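Local structure of oxidoreductase, Gfo/Idh/MocA family (Vibrio cholerae, 1XEA) at residues C141-W149 and G207-M215. The protein is probably an NAD(P)-dependent oxidoreductase of the Gfo/Idh/MocA family, with a Rossmann-type nucleotide-binding domain joined to a second domain built on a large mixed beta sheet. Numbering follows the deposited sequence.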
ATOM      1  N   CYS A 141      -0.722 -26.096 -15.366  1.00 46.91           N
ATOM      2  CA  CYS A 141      -1.308 -25.853 -14.062  1.00 45.63           C
ATOM      3  C   CYS A 141      -0.245 -26.115 -12.994  1.00 44.47           C
ATOM      4  O   CYS A 141      -0.258 -25.493 -11.936  1.00 46.60           O
ATOM      5  CB  CYS A 141      -2.493 -26.776 -13.838  1.00 46.05           C
ATOM      6  SG  CYS A 141      -3.910 -26.393 -14.844  1.00 50.71           S
ATOM      7  N   GLY A 142       0.665 -27.046 -13.278  1.00 41.05           N
ATOM      8  CA  GLY A 142       1.738 -27.376 -12.355  1.00 38.91           C
ATOM      9  C   GLY A 142       1.361 -27.539 -10.892  1.00 38.53           C
ATOM     10  O   GLY A 142       0.533 -28.375 -10.524  1.00 37.57           O
ATOM     11  N   ALA A 143       1.975 -26.730 -10.042  1.00 36.35           N
ATOM     12  CA  ALA A 143       1.695 -26.807  -8.620  1.00 35.53           C
ATOM     13  C   ALA A 143       0.593 -25.839  -8.200  1.00 34.99           C
ATOM     14  O   ALA A 143       0.213 -25.794  -7.030  1.00 34.34           O
ATOM     15  CB  ALA A 143       2.967 -26.531  -7.831  1.00 33.77           C
ATOM     16  N   LEU A 144       0.082 -25.066  -9.152  1.00 34.14           N
ATOM     17  CA  LEU A 144      -0.969 -24.092  -8.862  1.00 34.53           C
ATOM     18  C   LEU A 144      -2.195 -24.696  -8.189  1.00 35.12           C
ATOM     19  O   LEU A 144      -2.852 -25.562  -8.757  1.00 35.87           O
ATOM     20  CB  LEU A 144      -1.413 -23.385 -10.147  1.00 33.19           C
ATOM     21  CG  LEU A 144      -0.592 -22.181 -10.603  1.00 34.43           C
ATOM     22  CD1 LEU A 144      -1.172 -21.619 -11.901  1.00 32.39           C
ATOM     23  CD2 LEU A 144      -0.600 -21.123  -9.517  1.00 32.63           C
ATOM     24  N   ARG A 145      -2.500 -24.240  -6.980  1.00 35.53           N
ATOM     25  CA  ARG A 145      -3.675 -24.740  -6.280  1.00 37.08           C
ATOM     26  C   ARG A 145      -4.868 -23.865  -6.636  1.00 35.06           C
ATOM     27  O   ARG A 145      -6.016 -24.236  -6.405  1.00 35.99           O
ATOM     28  CB  ARG A 145      -3.455 -24.745  -4.765  1.00 39.04           C
ATOM     29  CG  ARG A 145      -2.381 -25.711  -4.313  1.00 43.68           C
ATOM     30  CD  ARG A 145      -2.756 -27.144  -4.650  1.00 47.46           C
ATOM     31  NE  ARG A 145      -1.599 -28.042  -4.621  1.00 51.01           N
ATOM     32  CZ  ARG A 145      -1.120 -28.684  -5.686  1.00 52.66           C
ATOM     33  NH1 ARG A 145      -1.704 -28.526  -6.870  1.00 52.27           N
ATOM     34  NH2 ARG A 145      -0.061 -29.483  -5.564  1.00 51.69           N
ATOM     35  N   SER A 146      -4.584 -22.700  -7.205  1.00 34.73           N
ATOM     36  CA  SER A 146      -5.627 -21.773  -7.622  1.00 35.27           C
ATOM     37  C   SER A 146      -5.007 -20.588  -8.367  1.00 33.61           C
ATOM     38  O   SER A 146      -3.843 -20.240  -8.157  1.00 33.22           O
ATOM     39  CB  SER A 146      -6.439 -21.291  -6.406  1.00 36.51           C
ATOM     40  OG  SER A 146      -6.002 -20.025  -5.938  1.00 41.69           O
ATOM     41  N   LEU A 147      -5.787 -19.994  -9.258  1.00 31.36           N
ATOM     42  CA  LEU A 147      -5.350 -18.846 -10.035  1.00 31.20           C
ATOM     43  C   LEU A 147      -6.598 -18.036 -10.383  1.00 33.43           C
ATOM     44  O   LEU A 147      -7.510 -18.544 -11.035  1.00 34.52           O
ATOM     45  CB  LEU A 147      -4.636 -19.292 -11.319  1.00 27.28           C
ATOM     46  CG  LEU A 147      -4.248 -18.177 -12.305  1.00 24.80           C
ATOM     47  CD1 LEU A 147      -3.174 -17.302 -11.693  1.00 24.17           C
ATOM     48  CD2 LEU A 147      -3.780 -18.770 -13.618  1.00 21.53           C
ATOM     49  N   ARG A 148      -6.642 -16.785  -9.936  1.00 34.82           N
ATOM     50  CA  ARG A 148      -7.784 -15.920 -10.186  1.00 34.96           C
ATOM     51  C   ARG A 148      -7.368 -14.685 -10.956  1.00 36.45           C
ATOM     52  O   ARG A 148      -6.509 -13.915 -10.518  1.00 38.67           O
ATOM     53  CB  ARG A 148      -8.428 -15.496  -8.865  1.00 34.61           C
ATOM     54  CG  ARG A 148      -9.569 -14.503  -9.014  1.00 35.63           C
ATOM     55  CD  ARG A 148     -10.266 -14.274  -7.684  1.00 36.17           C
ATOM     56  NE  ARG A 148      -9.438 -13.555  -6.730  1.00 38.93           N
ATOM     57  CZ  ARG A 148      -9.516 -13.700  -5.410  1.00 41.45           C
ATOM     58  NH1 ARG A 148     -10.390 -14.552  -4.877  1.00 40.38           N
ATOM     59  NH2 ARG A 148      -8.716 -12.986  -4.623  1.00 42.66           N
ATOM     60  N   TRP A 149      -7.989 -14.485 -12.106  1.00 37.14           N
ATOM     61  CA  TRP A 149      -7.676 -13.332 -12.921  1.00 35.68           C
ATOM     62  C   TRP A 149      -8.888 -12.390 -12.917  1.00 36.06           C
ATOM     63  O   TRP A 149      -9.951 -12.747 -13.405  1.00 35.84           O
ATOM     64  CB  TRP A 149      -7.348 -13.805 -14.339  1.00 32.88           C
ATOM     65  CG  TRP A 149      -6.479 -12.851 -15.088  1.00 31.15           C
ATOM     66  CD1 TRP A 149      -6.797 -11.576 -15.467  1.00 29.62           C
ATOM     67  CD2 TRP A 149      -5.134 -13.069 -15.504  1.00 28.87           C
ATOM     68  NE1 TRP A 149      -5.736 -10.989 -16.089  1.00 27.46           N
ATOM     69  CE2 TRP A 149      -4.698 -11.883 -16.129  1.00 27.97           C
ATOM     70  CE3 TRP A 149      -4.248 -14.153 -15.411  1.00 27.28           C
ATOM     71  CZ2 TRP A 149      -3.413 -11.747 -16.657  1.00 27.15           C
ATOM     72  CZ3 TRP A 149      -2.976 -14.013 -15.938  1.00 24.47           C
ATOM     73  CH2 TRP A 149      -2.573 -12.819 -16.553  1.00 26.61           C
ATOM     74  N   GLY A 207      -8.432 -30.946 -11.754  1.00 57.47           N
ATOM     75  CA  GLY A 207      -7.493 -31.657 -10.909  1.00 54.89           C
ATOM     76  C   GLY A 207      -7.398 -30.960  -9.571  1.00 53.78           C
ATOM     77  O   GLY A 207      -8.401 -30.798  -8.882  1.00 53.82           O
ATOM     78  N   ASP A 208      -6.197 -30.536  -9.204  1.00 52.59           N
ATOM     79  CA  ASP A 208      -6.004 -29.864  -7.933  1.00 51.35           C
ATOM     80  C   ASP A 208      -5.858 -28.370  -8.132  1.00 48.91           C
ATOM     81  O   ASP A 208      -5.334 -27.667  -7.270  1.00 49.75           O
ATOM     82  CB  ASP A 208      -4.759 -30.407  -7.234  1.00 53.76           C
ATOM     83  CG  ASP A 208      -4.799 -31.906  -7.062  1.00 55.10           C
ATOM     84  OD1 ASP A 208      -5.797 -32.419  -6.515  1.00 55.81           O
ATOM     85  OD2 ASP A 208      -3.831 -32.571  -7.480  1.00 58.34           O
ATOM     86  N   THR A 209      -6.332 -27.878  -9.263  1.00 46.02           N
ATOM     87  CA  THR A 209      -6.212 -26.461  -9.548  1.00 44.65           C
ATOM     88  C   THR A 209      -7.555 -25.800  -9.790  1.00 41.84           C
ATOM     89  O   THR A 209      -8.355 -26.289 -10.575  1.00 41.54           O
ATOM     90  CB  THR A 209      -5.339 -26.236 -10.786  1.00 45.88           C
ATOM     91  OG1 THR A 209      -4.093 -26.925 -10.620  1.00 47.26           O
ATOM     92  CG2 THR A 209      -5.078 -24.751 -10.985  1.00 46.01           C
ATOM     93  N   LEU A 210      -7.806 -24.689  -9.117  1.00 39.95           N
ATOM     94  CA  LEU A 210      -9.057 -23.993  -9.317  1.00 39.08           C
ATOM     95  C   LEU A 210      -8.777 -22.745 -10.142  1.00 37.48           C
ATOM     96  O   LEU A 210      -8.012 -21.870  -9.724  1.00 36.12           O
ATOM     97  CB  LEU A 210      -9.677 -23.624  -7.973  1.00 41.38           C
ATOM     98  CG  LEU A 210     -10.961 -22.779  -8.010  1.00 44.21           C
ATOM     99  CD1 LEU A 210     -12.155 -23.589  -8.490  1.00 44.20           C
ATOM    100  CD2 LEU A 210     -11.217 -22.247  -6.610  1.00 46.50           C
ATOM    101  N   LEU A 211      -9.387 -22.690 -11.326  1.00 36.45           N
ATOM    102  CA  LEU A 211      -9.227 -21.577 -12.262  1.00 34.22           C
ATOM    103  C   LEU A 211     -10.420 -20.632 -12.151  1.00 34.46           C
ATOM    104  O   LEU A 211     -11.547 -21.075 -11.940  1.00 34.93           O
ATOM    105  CB  LEU A 211      -9.093 -22.129 -13.683  1.00 30.23           C
ATOM    106  CG  LEU A 211      -7.964 -23.156 -13.805  1.00 29.69           C
ATOM    107  CD1 LEU A 211      -7.767 -23.597 -15.246  1.00 30.42           C
ATOM    108  CD2 LEU A 211      -6.691 -22.533 -13.277  1.00 30.32           C
ATOM    109  N   HIS A 212     -10.176 -19.333 -12.291  1.00 35.16           N
ATOM    110  CA  HIS A 212     -11.255 -18.357 -12.154  1.00 35.67           C
ATOM    111  C   HIS A 212     -11.030 -17.074 -12.944  1.00 35.03           C
ATOM    112  O   HIS A 212     -10.014 -16.393 -12.774  1.00 34.33           O
ATOM    113  CB  HIS A 212     -11.441 -18.017 -10.670  1.00 37.47           C
ATOM    114  CG  HIS A 212     -12.605 -17.113 -10.382  1.00 41.63           C
ATOM    115  ND1 HIS A 212     -12.866 -16.618  -9.121  1.00 42.75           N
ATOM    116  CD2 HIS A 212     -13.582 -16.625 -11.184  1.00 42.24           C
ATOM    117  CE1 HIS A 212     -13.952 -15.866  -9.157  1.00 42.15           C
ATOM    118  NE2 HIS A 212     -14.405 -15.854 -10.398  1.00 42.11           N
ATOM    119  N   ALA A 213     -11.991 -16.749 -13.804  1.00 34.18           N
ATOM    120  CA  ALA A 213     -11.935 -15.538 -14.619  1.00 34.26           C
ATOM    121  C   ALA A 213     -13.094 -14.671 -14.160  1.00 33.92           C
ATOM    122  O   ALA A 213     -14.241 -15.102 -14.166  1.00 34.67           O
ATOM    123  CB  ALA A 213     -12.068 -15.878 -16.096  1.00 34.75           C
ATOM    124  N   SER A 214     -12.782 -13.443 -13.774  1.00 33.38           N
ATOM    125  CA  SER A 214     -13.770 -12.523 -13.251  1.00 32.48           C
ATOM    126  C   SER A 214     -13.674 -11.156 -13.938  1.00 35.19           C
ATOM    127  O   SER A 214     -12.591 -10.576 -14.070  1.00 35.49           O
ATOM    128  CB  SER A 214     -13.532 -12.413 -11.743  1.00 30.12           C
ATOM    129  OG  SER A 214     -14.284 -11.402 -11.121  1.00 30.31           O
HETATM  130  N   MSE A 215     -14.813 -10.646 -14.391  1.00 36.20           N
HETATM  131  CA  MSE A 215     -14.838  -9.347 -15.039  1.00 37.36           C
HETATM  132  C   MSE A 215     -16.091  -8.591 -14.669  1.00 37.63           C
HETATM  133  O   MSE A 215     -17.196  -8.996 -15.028  1.00 38.23           O
HETATM  134  CB  MSE A 215     -14.785  -9.499 -16.551  1.00 40.16           C
HETATM  135  CG  MSE A 215     -14.952  -8.189 -17.297  1.00 44.03           C
HETATM  136 SE   MSE A 215     -14.535  -8.358 -19.182  1.00 52.57          SE
HETATM  137  CE  MSE A 215     -12.608  -8.276 -19.047  1.00 50.66           C
TER
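The hydroxyl OG1 of T209 donates to the carbonyl O of L144 over 2.6 Å, fastening the turn before strand 146-152 to the start of strand 209-216. These neighbours form the one parallel pair in the mixed sheet of the C-terminal domain of this Gfo/Idh/MocA fold, the other strands pairing antiparallel. Threonine suits the place because its two branches do different work: OG1, anti to the carbonyl carbon (chi1 -53°), takes the polar contact, while CG2 lies 4.0 Å from CB of L144. CB of C141 also packs against that hydroxyl. A type II' turn from C141 to L144 brings the carbonyl round, closed by L144 N to C141 O, and G142 supplies its positive phi.

Beyond the turn the backbones run in register, L147 N donating to L210 O at 2.9 Å and W149 N to H212 O almost straight, at 173°. By contrast, H212 N to L147 O is weak. On the far side of strand 146-152, toward strand 223-230, R145 and S146 together pair with the single residue S229, a classic beta bulge.

L147, L211 and W149 are apolar and buried, as a face packed on helix 160-175 and L177 requires, and NE1 of W149, the indole's one polar atom, is hydrogen-bonded to OE1 of E224. S146, L210, R148 and H212 occupy the other face. R148 runs beside H212, its aliphatic CD 3.8 Å from ND1 of H212, before bending at chi3 to bring NE to a salt bridge with E150 of the same chain. The guanidinium of R148 stands 79° from the imidazole plane of H212.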